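Local coordinates for protein alginate lyase (Chitinophaga sp. MD30, PDB 6KCW) that cleaves the polysaccharide alginate as a lyase, probably by beta-elimination, and carries a bound calcium ion, at residues W86-V92 with M118-D124; F147-Y151 with I185-L191; I169-S175 with I195-D201. All coordinates share one frame; numbering follows the deposited sequence.

Contact 1 (W86-V92 with M118-D124); sequences WSRGGKV and MMWYQTD. With PO4 (phosphate ion), chain B.
Trp86 offers its carbonyl oxygen to Trp120: NE1 of Trp120 lies 3.0 Å from Trp86 O, the indole N-H meeting a lone pair in the carbonyl plane almost head-on (169° at the hydrogen). The two indoles also touch obliquely, Trp86 CE3 to Trp120 CD1. Ser87 O takes the amide of Gln122, with NE2 2.7 Å away in the plane of both groups, while Ser87 OG turns to Gln223 O. The guanidinium of Arg88 lies alongside the Tyr121 phenol, in a modelled fit too tight to trust in detail; its NH1 makes a weak hydrogen bond to Gln122 O and forms a long salt bridge to Asp124 OD1, by charge alone, since the oxygen lies well out of the guanidinium plane. Gly89 and Gly90 run beneath one face of the Trp120 indole, with Gly89 CA 3.6 Å from the five-membered ring centroid and Gly90 CA 3.9 Å from the six-membered one. Trp120 CG stands between backbone N and carbonyl carbon (chi1 85°), which folds the ring over these glycines. Cutting Trp120 back to an alanine would probably cost Gly89 and Gly90 the ring face that covers them and Trp86 O its indole donor. Gly90 and Trp120 form an antiparallel hydrogen-bonded pair. Lys91, bent at chi2, lies beside Met119 and sends NZ to phosphate O3 (2.7 Å), an ion probably taken from the crystallisation liquor; NZ also hydrogen-bonds to Gly216 O and makes a cation-pi contact with Tyr133. Val92 CB meets the edge of the Trp120 ring at CE3 (4.0 Å). Strand 89-92 lies between strands 113-122 and 206-215 in one antiparallel sheet, with strand 128-135 beyond 113-122 and Tyr232 and Ile230 of strand 228-241 packing against Val92 and Trp120.

Contact 2 (F147-Y151 with I185-L191); sequences FGKSY and INGTTVL
Tyr151 swings its ring away from its own backbone N (chi1 -177°) and out over Ile185, whose CG2 methyl, likewise anti to N, rises to meet it. The partner is a tight beta hairpin: a type I' turn from Ile185 to Thr188, closed by backbone bonds in both directions between those two residues, joins strands 179-185 and 188-195. Just beyond it, Val190 and Leu191 both face Ile183 as a classic beta bulge. The loop 147-151 lies across this hairpin through side chains, without any backbone-to-backbone hydrogen bond between the two segments. Tyr151 carries most of the contact. Ile185 CG2 sits over one face of its ring, 3.8 Å from the centroid and displaced toward the rim, a CH-pi contact. Thr188 comes instead at the ring edge, with its CB 3.7 Å from Tyr151 CE2, and Val190 CG2 packs against Tyr151 CB at 3.8 Å, so the ring is gripped from a face, an edge and its root. Farther back along the loop, the aliphatic start of Lys149 crosses the bulge, CB lying 3.6 Å from Val190 O, before the chain bends at chi2 and carries its amine away from the hairpin. Leu191 CD1 comes obliquely to the root of the Phe147 side chain, 3.7 Å from its CB, while the Phe147 ring continues toward Thr193 and Ile195 on the same strand and meets His136. Behind the contact, Phe130 and Pro132 of strand 128-135 pack on Ile185 and on Lys149 and Leu191. At the turn itself Asn186, its OD1 already bound to His164 N, sets its amide nearly perpendicular to the tyrosine ring (87°) and gives a weak hydrogen bond from ND2 to Tyr151 OH at 3.2 Å.

Contact 3 (I169-S175 with I195-D201); sequences IKSNTGS and IRWTTND
Asn172 lies nearest Arg196 and Ser175 nearest Thr199, so the two segments run in the same sense: the end of strand 162-170 and the loop after it run alongside loop 195-201, with no strand pairing between the two segments. Asn172 supplies the main bridge. Its CG stands between backbone N and carbonyl carbon (chi1 77°), which aims the amide at the opposite backbone: OD1 accepts Thr198 N at 2.7 Å and, weakly, Trp197 N, while ND2 gives to Thr198 O at 2.8 Å within the plane of both groups. One asparagine amide thereby engages both the N-H and the carbonyl of Thr198. Farther on, Gly174 N is held by the syn lone pair of Asp201 OD1 at 2.8 Å, and a water ties Gly174 O and Asp201 OD1 to the hydroxyl of Thr198. Arg196 bends at chi3 to place NH1 3.1 Å from Ser175 O, a weak bond; its firmer partner is Asp138, through NH2. At the other end the Trp197 indole is sandwiched between Ile169, whose CD1 lies over one face 4.1 Å from the six-membered centroid, and Ile195 CG2 on the opposite face. Its NE1 is shared between weak bonds to Lys170 O (2.8 Å) and Arg180 O. Trp197 packs between the two sheets of the beta sandwich: Ile169 and Ala181, from strands 162-170 and 179-185, lie in one sheet, whereas Ile98 and Ile134, from strands 94-99 and 128-135, belong to the other.

How the contacts relate
Contacts 1 and 2 lie with centres about 15 Å apart and touch where Met118 SD meets Ile185 CD1 at 3.7 Å, joining the two sheets of the sandwich. Contact 2 reaches contact 3, about 22 Å away between centres, through Phe147 CZ and Ile195 CD1 (4.0 Å); their segments alternate along the chain. Contacts 1 and 3 do not touch, with nearest atoms about 10 Å apart. The phosphate held by Lys91 in contact 1, together with Arg117 and Tyr133, is consistent with a pocket for the anionic substrate. The calcium site, formed by Asn9, Asn11, Gly43 and Asp233, draws on none of the three contacts.

Contact 1 (W86-V92 with M118-D124)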
loop_
_atom_site.group_PDB
_atom_site.type_symbol
_atom_site.label_atom_id
_atom_site.label_comp_id
_atom_site.label_asym_id
_atom_site.label_seq_id
_atom_site.Cartn_x
_atom_site.Cartn_y
_atom_site.Cartn_z
ATOM N N TRP A 86 1.437 -16.084 -7.733
ATOM C CA TRP A 86 0.548 -15.564 -6.699
ATOM C C TRP A 86 1.023 -15.954 -5.308
ATOM O O TRP A 86 1.102 -15.113 -4.407
ATOM C CB TRP A 86 -0.872 -16.080 -6.915
ATOM C CG TRP A 86 -1.572 -15.607 -8.146
ATOM C CD1 TRP A 86 -2.217 -16.386 -9.058
ATOM C CD2 TRP A 86 -1.754 -14.251 -8.574
ATOM N NE1 TRP A 86 -2.780 -15.607 -10.026
ATOM C CE2 TRP A 86 -2.510 -14.290 -9.758
ATOM C CE3 TRP A 86 -1.351 -13.008 -8.071
ATOM C CZ2 TRP A 86 -2.872 -13.133 -10.454
ATOM C CZ3 TRP A 86 -1.703 -11.864 -8.761
ATOM C CH2 TRP A 86 -2.456 -11.933 -9.942
ATOM N N SER A 87 1.343 -17.234 -5.124
ATOM C CA SER A 87 1.732 -17.809 -3.827
ATOM C C SER A 87 0.615 -17.503 -2.825
ATOM O O SER A 87 -0.560 -17.689 -3.166
ATOM C CB SER A 87 3.116 -17.320 -3.444
ATOM O OG SER A 87 3.474 -17.865 -2.208
ATOM N N ARG A 88 0.922 -17.048 -1.605
ATOM C CA ARG A 88 -0.144 -16.804 -0.634
ATOM C C ARG A 88 -0.680 -15.381 -0.707
ATOM O O ARG A 88 -1.884 -15.170 -0.545
ATOM C CB ARG A 88 0.330 -17.112 0.791
ATOM C CG ARG A 88 -0.674 -16.757 1.898
ATOM C CD ARG A 88 -1.761 -17.835 2.009
ATOM N NE ARG A 88 -2.529 -17.705 3.220
ATOM C CZ ARG A 88 -3.814 -18.021 3.308
ATOM N NH1 ARG A 88 -4.471 -18.447 2.237
ATOM N NH2 ARG A 88 -4.469 -17.893 4.467
ATOM N N GLY A 89 0.177 -14.403 -0.971
ATOM C CA GLY A 89 -0.240 -13.025 -1.086
ATOM C C GLY A 89 0.817 -12.113 -0.515
ATOM O O GLY A 89 1.916 -12.537 -0.176
ATOM N N GLY A 90 0.480 -10.838 -0.408
ATOM C CA GLY A 90 1.409 -9.877 0.141
ATOM C C GLY A 90 0.851 -8.480 -0.034
ATOM O O GLY A 90 -0.281 -8.302 -0.484
ATOM N N LYS A 91 1.680 -7.498 0.309
ATOM C CA LYS A 91 1.321 -6.088 0.198
ATOM C C LYS A 91 1.684 -5.548 -1.192
ATOM O O LYS A 91 2.661 -5.975 -1.814
ATOM C CB LYS A 91 2.024 -5.272 1.295
ATOM C CG LYS A 91 1.398 -5.350 2.708
ATOM C CD LYS A 91 1.332 -6.785 3.250
ATOM C CE LYS A 91 0.957 -6.863 4.724
ATOM N NZ LYS A 91 0.664 -8.282 5.053
ATOM N N VAL A 92 0.891 -4.588 -1.667
ATOM C CA VAL A 92 1.040 -4.044 -3.016
ATOM C C VAL A 92 0.594 -2.587 -3.005
ATOM O O VAL A 92 -0.304 -2.203 -2.263
ATOM C CB VAL A 92 0.228 -4.877 -4.043
ATOM C CG1 VAL A 92 -1.265 -4.843 -3.720
ATOM C CG2 VAL A 92 0.487 -4.404 -5.469
ATOM N N MET A 118 -3.067 -2.208 0.958
ATOM C CA MET A 118 -3.801 -3.150 0.127
ATOM C C MET A 118 -2.945 -4.383 -0.118
ATOM O O MET A 118 -1.715 -4.297 -0.199
ATOM C CB MET A 118 -4.223 -2.520 -1.228
ATOM C CG MET A 118 -5.179 -3.394 -2.060
ATOM S SD MET A 118 -5.751 -2.645 -3.606
ATOM C CE MET A 118 -4.214 -2.631 -4.556
ATOM N N MET A 119 -3.611 -5.531 -0.240
ATOM C CA MET A 119 -2.940 -6.796 -0.489
ATOM C C MET A 119 -3.555 -7.491 -1.693
ATOM O O MET A 119 -4.693 -7.220 -2.081
ATOM C CB MET A 119 -3.035 -7.747 0.706
ATOM C CG MET A 119 -2.367 -7.271 1.960
ATOM S SD MET A 119 -2.415 -8.591 3.185
ATOM C CE MET A 119 -1.525 -9.942 2.409
ATOM N N TRP A 120 -2.781 -8.396 -2.286
ATOM C CA TRP A 120 -3.360 -9.491 -3.044
ATOM C C TRP A 120 -3.316 -10.738 -2.164
ATOM O O TRP A 120 -2.566 -10.803 -1.184
ATOM C CB TRP A 120 -2.636 -9.698 -4.382
ATOM C CG TRP A 120 -1.433 -10.553 -4.307
ATOM C CD1 TRP A 120 -1.375 -11.899 -4.512
ATOM C CD2 TRP A 120 -0.097 -10.131 -4.014
ATOM N NE1 TRP A 120 -0.085 -12.347 -4.355
ATOM C CE2 TRP A 120 0.720 -11.282 -4.045
ATOM C CE3 TRP A 120 0.488 -8.895 -3.717
ATOM C CZ2 TRP A 120 2.094 -11.231 -3.800
ATOM C CZ3 TRP A 120 1.852 -8.846 -3.476
ATOM C CH2 TRP A 120 2.639 -10.008 -3.522
ATOM N N TYR A 121 -4.171 -11.709 -2.479
ATOM C CA TYR A 121 -4.385 -12.818 -1.558
ATOM C C TYR A 121 -4.947 -14.012 -2.318
ATOM O O TYR A 121 -5.802 -13.844 -3.194
ATOM C CB TYR A 121 -5.339 -12.402 -0.429
ATOM C CG TYR A 121 -5.469 -13.394 0.723
ATOM C CD1 TYR A 121 -4.510 -13.460 1.723
ATOM C CD2 TYR A 121 -6.584 -14.223 0.835
ATOM C CE1 TYR A 121 -4.639 -14.349 2.780
ATOM C CE2 TYR A 121 -6.722 -15.113 1.892
ATOM C CZ TYR A 121 -5.743 -15.173 2.856
ATOM O OH TYR A 121 -5.874 -16.053 3.906
ATOM N N GLN A 122 -4.472 -15.213 -1.965
ATOM C CA GLN A 122 -4.945 -16.453 -2.570
ATOM C C GLN A 122 -5.530 -17.368 -1.504
ATOM O O GLN A 122 -4.877 -17.664 -0.490
ATOM C CB GLN A 122 -3.836 -17.181 -3.337
ATOM C CG GLN A 122 -4.285 -18.554 -3.828
ATOM C CD GLN A 122 -3.512 -19.048 -5.025
ATOM O OE1 GLN A 122 -4.061 -19.732 -5.885
ATOM N NE2 GLN A 122 -2.229 -18.706 -5.094
ATOM N N THR A 123 -6.761 -17.812 -1.741
ATOM C CA THR A 123 -7.460 -18.691 -0.818
ATOM C C THR A 123 -6.992 -20.124 -0.997
ATOM O O THR A 123 -6.560 -20.520 -2.080
ATOM C CB THR A 123 -8.969 -18.636 -1.061
ATOM O OG1 THR A 123 -9.249 -19.070 -2.405
ATOM C CG2 THR A 123 -9.493 -17.224 -0.858
ATOM N N ASP A 124 -7.123 -20.915 0.073
ATOM C CA ASP A 124 -6.901 -22.349 -0.059
ATOM C C ASP A 124 -7.702 -22.914 -1.237
ATOM O O ASP A 124 -7.235 -23.829 -1.931
ATOM C CB ASP A 124 -7.249 -23.064 1.262
ATOM C CG ASP A 124 -6.221 -22.795 2.405
ATOM O OD1 ASP A 124 -5.176 -22.145 2.169
ATOM O OD2 ASP A 124 -6.452 -23.252 3.555
HETATM P P PO4 B . 1.277 -7.513 8.759
HETATM O O1 PO4 B . 2.114 -6.441 8.110
HETATM O O2 PO4 B . 2.106 -8.222 9.808
HETATM O O3 PO4 B . 0.876 -8.572 7.756
HETATM O O4 PO4 B . 0.059 -6.874 9.443
#

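Contact 2 (F147-Y151 with I185-L191)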
loop_
_atom_site.group_PDB
_atom_site.type_symbol
_atom_site.label_atom_id
_atom_site.label_comp_id
_atom_site.label_asym_id
_atom_site.label_seq_id
_atom_site.Cartn_x
_atom_site.Cartn_y
_atom_site.Cartn_z
ATOM N N PHE A 147 -12.084 -5.985 6.419
ATOM C CA PHE A 147 -13.505 -5.644 6.392
ATOM C C PHE A 147 -14.309 -6.626 5.557
ATOM O O PHE A 147 -15.402 -6.302 5.086
ATOM C CB PHE A 147 -13.719 -4.210 5.903
ATOM C CG PHE A 147 -13.331 -3.177 6.916
ATOM C CD1 PHE A 147 -12.004 -2.786 7.060
ATOM C CD2 PHE A 147 -14.286 -2.610 7.742
ATOM C CE1 PHE A 147 -11.637 -1.840 8.008
ATOM C CE2 PHE A 147 -13.927 -1.664 8.689
ATOM C CZ PHE A 147 -12.594 -1.282 8.824
ATOM N N GLY A 148 -13.786 -7.838 5.390
ATOM C CA GLY A 148 -14.428 -8.823 4.551
ATOM C C GLY A 148 -14.494 -8.491 3.076
ATOM O O GLY A 148 -15.280 -9.112 2.360
ATOM N N LYS A 149 -13.688 -7.547 2.584
ATOM C CA LYS A 149 -13.872 -7.027 1.228
ATOM C C LYS A 149 -12.831 -7.585 0.260
ATOM O O LYS A 149 -11.689 -7.868 0.633
ATOM C CB LYS A 149 -13.811 -5.496 1.213
ATOM C CG LYS A 149 -14.679 -4.823 2.276
ATOM C CD LYS A 149 -16.146 -5.175 2.064
ATOM C CE LYS A 149 -17.087 -4.212 2.786
ATOM N NZ LYS A 149 -18.512 -4.445 2.396
ATOM N N SER A 150 -13.234 -7.730 -1.001
ATOM C CA SER A 150 -12.308 -8.219 -2.011
ATOM C C SER A 150 -12.684 -7.677 -3.379
ATOM O O SER A 150 -13.842 -7.350 -3.643
ATOM C CB SER A 150 -12.267 -9.752 -2.049
ATOM O OG SER A 150 -13.496 -10.288 -2.491
ATOM N N TYR A 151 -11.679 -7.570 -4.239
ATOM C CA TYR A 151 -11.877 -7.223 -5.633
ATOM C C TYR A 151 -11.095 -8.202 -6.506
ATOM O O TYR A 151 -9.871 -8.345 -6.357
ATOM C CB TYR A 151 -11.443 -5.788 -5.923
ATOM C CG TYR A 151 -11.690 -5.339 -7.354
ATOM C CD1 TYR A 151 -10.755 -5.589 -8.354
ATOM C CD2 TYR A 151 -12.854 -4.662 -7.702
ATOM C CE1 TYR A 151 -10.969 -5.180 -9.653
ATOM C CE2 TYR A 151 -13.082 -4.241 -9.018
ATOM C CZ TYR A 151 -12.136 -4.506 -9.985
ATOM O OH TYR A 151 -12.340 -4.102 -11.284
ATOM N N ILE A 185 -11.087 0.488 -7.102
ATOM C CA ILE A 185 -10.291 -0.218 -8.101
ATOM C C ILE A 185 -11.103 -0.287 -9.386
ATOM O O ILE A 185 -12.220 -0.823 -9.393
ATOM C CB ILE A 185 -9.879 -1.622 -7.625
ATOM C CG1 ILE A 185 -9.065 -1.531 -6.335
ATOM C CG2 ILE A 185 -9.067 -2.355 -8.690
ATOM C CD1 ILE A 185 -8.691 -2.882 -5.790
ATOM N N ASN A 186 -10.539 0.243 -10.474
ATOM C CA ASN A 186 -11.252 0.332 -11.742
ATOM C C ASN A 186 -12.609 1.007 -11.553
ATOM O O ASN A 186 -13.626 0.530 -12.051
ATOM C CB ASN A 186 -11.438 -1.046 -12.382
ATOM C CG ASN A 186 -10.166 -1.605 -12.959
ATOM O OD1 ASN A 186 -9.159 -0.911 -13.057
ATOM N ND2 ASN A 186 -10.211 -2.871 -13.368
ATOM N N GLY A 187 -12.638 2.093 -10.780
ATOM C CA GLY A 187 -13.878 2.808 -10.537
ATOM C C GLY A 187 -14.921 2.066 -9.722
ATOM O O GLY A 187 -16.007 2.619 -9.491
ATOM N N THR A 188 -14.632 0.845 -9.276
ATOM C CA THR A 188 -15.543 0.038 -8.465
ATOM C C THR A 188 -15.148 0.137 -6.997
ATOM O O THR A 188 -13.970 -0.022 -6.659
ATOM C CB THR A 188 -15.509 -1.428 -8.911
ATOM O OG1 THR A 188 -16.117 -1.559 -10.208
ATOM C CG2 THR A 188 -16.222 -2.332 -7.889
ATOM N N THR A 189 -16.126 0.393 -6.133
ATOM C CA THR A 189 -15.865 0.486 -4.699
ATOM C C THR A 189 -15.447 -0.870 -4.131
ATOM O O THR A 189 -16.169 -1.864 -4.257
ATOM C CB THR A 189 -17.099 1.006 -3.962
ATOM O OG1 THR A 189 -17.337 2.368 -4.332
ATOM C CG2 THR A 189 -16.921 0.940 -2.439
ATOM N N VAL A 190 -14.281 -0.912 -3.500
ATOM C CA VAL A 190 -13.851 -2.121 -2.808
ATOM C C VAL A 190 -14.202 -1.942 -1.345
ATOM O O VAL A 190 -14.922 -2.757 -0.754
ATOM C CB VAL A 190 -12.347 -2.383 -2.993
ATOM C CG1 VAL A 190 -11.968 -3.732 -2.402
ATOM C CG2 VAL A 190 -11.989 -2.322 -4.466
ATOM N N LEU A 191 -13.696 -0.866 -0.756
ATOM C CA LEU A 191 -13.978 -0.514 0.625
ATOM C C LEU A 191 -14.272 0.973 0.668
ATOM O O LEU A 191 -13.492 1.771 0.138
ATOM C CB LEU A 191 -12.799 -0.845 1.542
ATOM C CG LEU A 191 -12.947 -0.366 2.987
ATOM C CD1 LEU A 191 -13.960 -1.229 3.726
ATOM C CD2 LEU A 191 -11.603 -0.354 3.718
#

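Contact 3 (I169-S175 with I195-D201)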
loop_
_atom_site.group_PDB
_atom_site.type_symbol
_atom_site.label_atom_id
_atom_site.label_comp_id
_atom_site.label_asym_id
_atom_site.label_seq_id
_atom_site.Cartn_x
_atom_site.Cartn_y
_atom_site.Cartn_z
ATOM N N ILE A 169 -8.397 8.581 2.464
ATOM C CA ILE A 169 -8.294 8.384 3.908
ATOM C C ILE A 169 -8.610 9.700 4.607
ATOM O O ILE A 169 -8.251 10.780 4.126
ATOM C CB ILE A 169 -6.899 7.856 4.309
ATOM C CG1 ILE A 169 -6.862 7.475 5.787
ATOM C CG2 ILE A 169 -5.829 8.890 4.036
ATOM C CD1 ILE A 169 -5.568 6.935 6.193
ATOM N N LYS A 170 -9.308 9.607 5.732
ATOM C CA LYS A 170 -9.662 10.771 6.534
ATOM C C LYS A 170 -9.458 10.423 7.999
ATOM O O LYS A 170 -9.953 9.393 8.466
ATOM C CB LYS A 170 -11.107 11.187 6.267
ATOM C CG LYS A 170 -11.615 12.374 7.057
ATOM C CD LYS A 170 -13.134 12.370 6.973
ATOM C CE LYS A 170 -13.709 13.772 6.937
ATOM N NZ LYS A 170 -14.049 14.273 8.289
ATOM N N SER A 171 -8.716 11.271 8.712
ATOM C CA SER A 171 -8.549 11.108 10.151
ATOM C C SER A 171 -9.892 11.141 10.876
ATOM O O SER A 171 -10.843 11.809 10.449
ATOM C CB SER A 171 -7.657 12.213 10.706
ATOM O OG SER A 171 -6.497 12.341 9.924
ATOM N N ASN A 172 -9.958 10.419 11.996
ATOM C CA ASN A 172 -11.066 10.581 12.920
ATOM C C ASN A 172 -10.664 11.638 13.944
ATOM O O ASN A 172 -9.559 12.182 13.896
ATOM C CB ASN A 172 -11.455 9.241 13.547
ATOM C CG ASN A 172 -10.484 8.783 14.649
ATOM O OD1 ASN A 172 -9.412 8.229 14.371
ATOM N ND2 ASN A 172 -10.874 8.994 15.903
ATOM N N THR A 173 -11.585 11.983 14.840
ATOM C CA THR A 173 -11.309 12.895 15.942
ATOM C C THR A 173 -11.655 12.206 17.256
ATOM O O THR A 173 -12.679 11.523 17.348
ATOM C CB THR A 173 -12.129 14.184 15.843
ATOM O OG1 THR A 173 -13.510 13.869 16.048
ATOM C CG2 THR A 173 -11.987 14.826 14.500
ATOM N N GLY A 174 -10.809 12.395 18.268
ATOM C CA GLY A 174 -11.088 11.847 19.590
ATOM C C GLY A 174 -11.419 10.368 19.546
ATOM O O GLY A 174 -10.735 9.570 18.896
ATOM N N SER A 175 -12.477 9.974 20.254
ATOM C CA SER A 175 -12.947 8.596 20.213
ATOM C C SER A 175 -14.093 8.400 19.227
ATOM O O SER A 175 -14.745 7.351 19.255
ATOM C CB SER A 175 -13.359 8.128 21.614
ATOM O OG SER A 175 -12.214 7.802 22.400
ATOM N N ILE A 195 -14.735 5.035 9.865
ATOM C CA ILE A 195 -13.756 4.276 10.633
ATOM C C ILE A 195 -13.234 5.150 11.757
ATOM O O ILE A 195 -13.265 6.379 11.679
ATOM C CB ILE A 195 -12.606 3.790 9.712
ATOM C CG1 ILE A 195 -11.841 2.628 10.335
ATOM C CG2 ILE A 195 -11.660 4.928 9.410
ATOM C CD1 ILE A 195 -10.664 2.152 9.489
ATOM N N ARG A 196 -12.756 4.507 12.817
ATOM C CA ARG A 196 -12.004 5.154 13.879
ATOM C C ARG A 196 -10.562 4.697 13.739
ATOM O O ARG A 196 -10.287 3.494 13.801
ATOM C CB ARG A 196 -12.598 4.792 15.242
ATOM C CG ARG A 196 -11.833 5.277 16.473
ATOM C CD ARG A 196 -12.738 5.255 17.702
ATOM N NE ARG A 196 -13.272 3.922 17.969
ATOM C CZ ARG A 196 -13.863 3.560 19.111
ATOM N NH1 ARG A 196 -14.007 4.429 20.114
ATOM N NH2 ARG A 196 -14.300 2.314 19.261
ATOM N N TRP A 197 -9.654 5.645 13.484
ATOM C CA TRP A 197 -8.233 5.331 13.362
ATOM C C TRP A 197 -7.524 5.360 14.704
ATOM O O TRP A 197 -6.714 4.474 14.998
ATOM C CB TRP A 197 -7.521 6.317 12.434
ATOM C CG TRP A 197 -7.999 6.289 11.035
ATOM C CD1 TRP A 197 -8.798 7.198 10.442
ATOM C CD2 TRP A 197 -7.697 5.298 10.042
ATOM N NE1 TRP A 197 -9.027 6.841 9.139
ATOM C CE2 TRP A 197 -8.359 5.678 8.867
ATOM C CE3 TRP A 197 -6.930 4.128 10.039
ATOM C CZ2 TRP A 197 -8.286 4.931 7.687
ATOM C CZ3 TRP A 197 -6.858 3.387 8.879
ATOM C CH2 TRP A 197 -7.536 3.791 7.714
ATOM N N THR A 198 -7.808 6.381 15.507
ATOM C CA THR A 198 -7.063 6.666 16.720
ATOM C C THR A 198 -8.033 7.096 17.812
ATOM O O THR A 198 -9.133 7.593 17.533
ATOM C CB THR A 198 -6.030 7.779 16.474
ATOM O OG1 THR A 198 -6.704 8.955 16.018
ATOM C CG2 THR A 198 -5.028 7.373 15.397
ATOM N N THR A 199 -7.622 6.897 19.073
ATOM C CA THR A 199 -8.259 7.594 20.179
ATOM C C THR A 199 -7.352 8.638 20.819
ATOM O O THR A 199 -7.834 9.442 21.627
ATOM C CB THR A 199 -8.764 6.607 21.245
ATOM O OG1 THR A 199 -7.782 5.596 21.490
ATOM C CG2 THR A 199 -10.067 5.950 20.781
ATOM N N ASN A 200 -6.076 8.669 20.445
ATOM C CA ASN A 200 -5.128 9.696 20.870
ATOM C C ASN A 200 -5.023 10.751 19.772
ATOM O O ASN A 200 -4.491 10.470 18.692
ATOM C CB ASN A 200 -3.763 9.070 21.142
ATOM C CG ASN A 200 -2.684 10.103 21.407
ATOM O OD1 ASN A 200 -2.951 11.201 21.884
ATOM N ND2 ASN A 200 -1.440 9.746 21.088
ATOM N N ASP A 201 -5.502 11.973 20.062
ATOM C CA ASP A 201 -5.499 13.062 19.084
ATOM C C ASP A 201 -4.094 13.497 18.672
ATOM O O ASP A 201 -3.941 14.091 17.609
ATOM C CB ASP A 201 -6.241 14.289 19.622
ATOM C CG ASP A 201 -7.751 14.144 19.573
ATOM O OD1 ASP A 201 -8.252 13.354 18.749
ATOM O OD2 ASP A 201 -8.437 14.834 20.366
HETATM O O HOH W 1 -7.890 10.289 18.270
HETATM O O HOH W 2 -10.396 9.398 22.951
#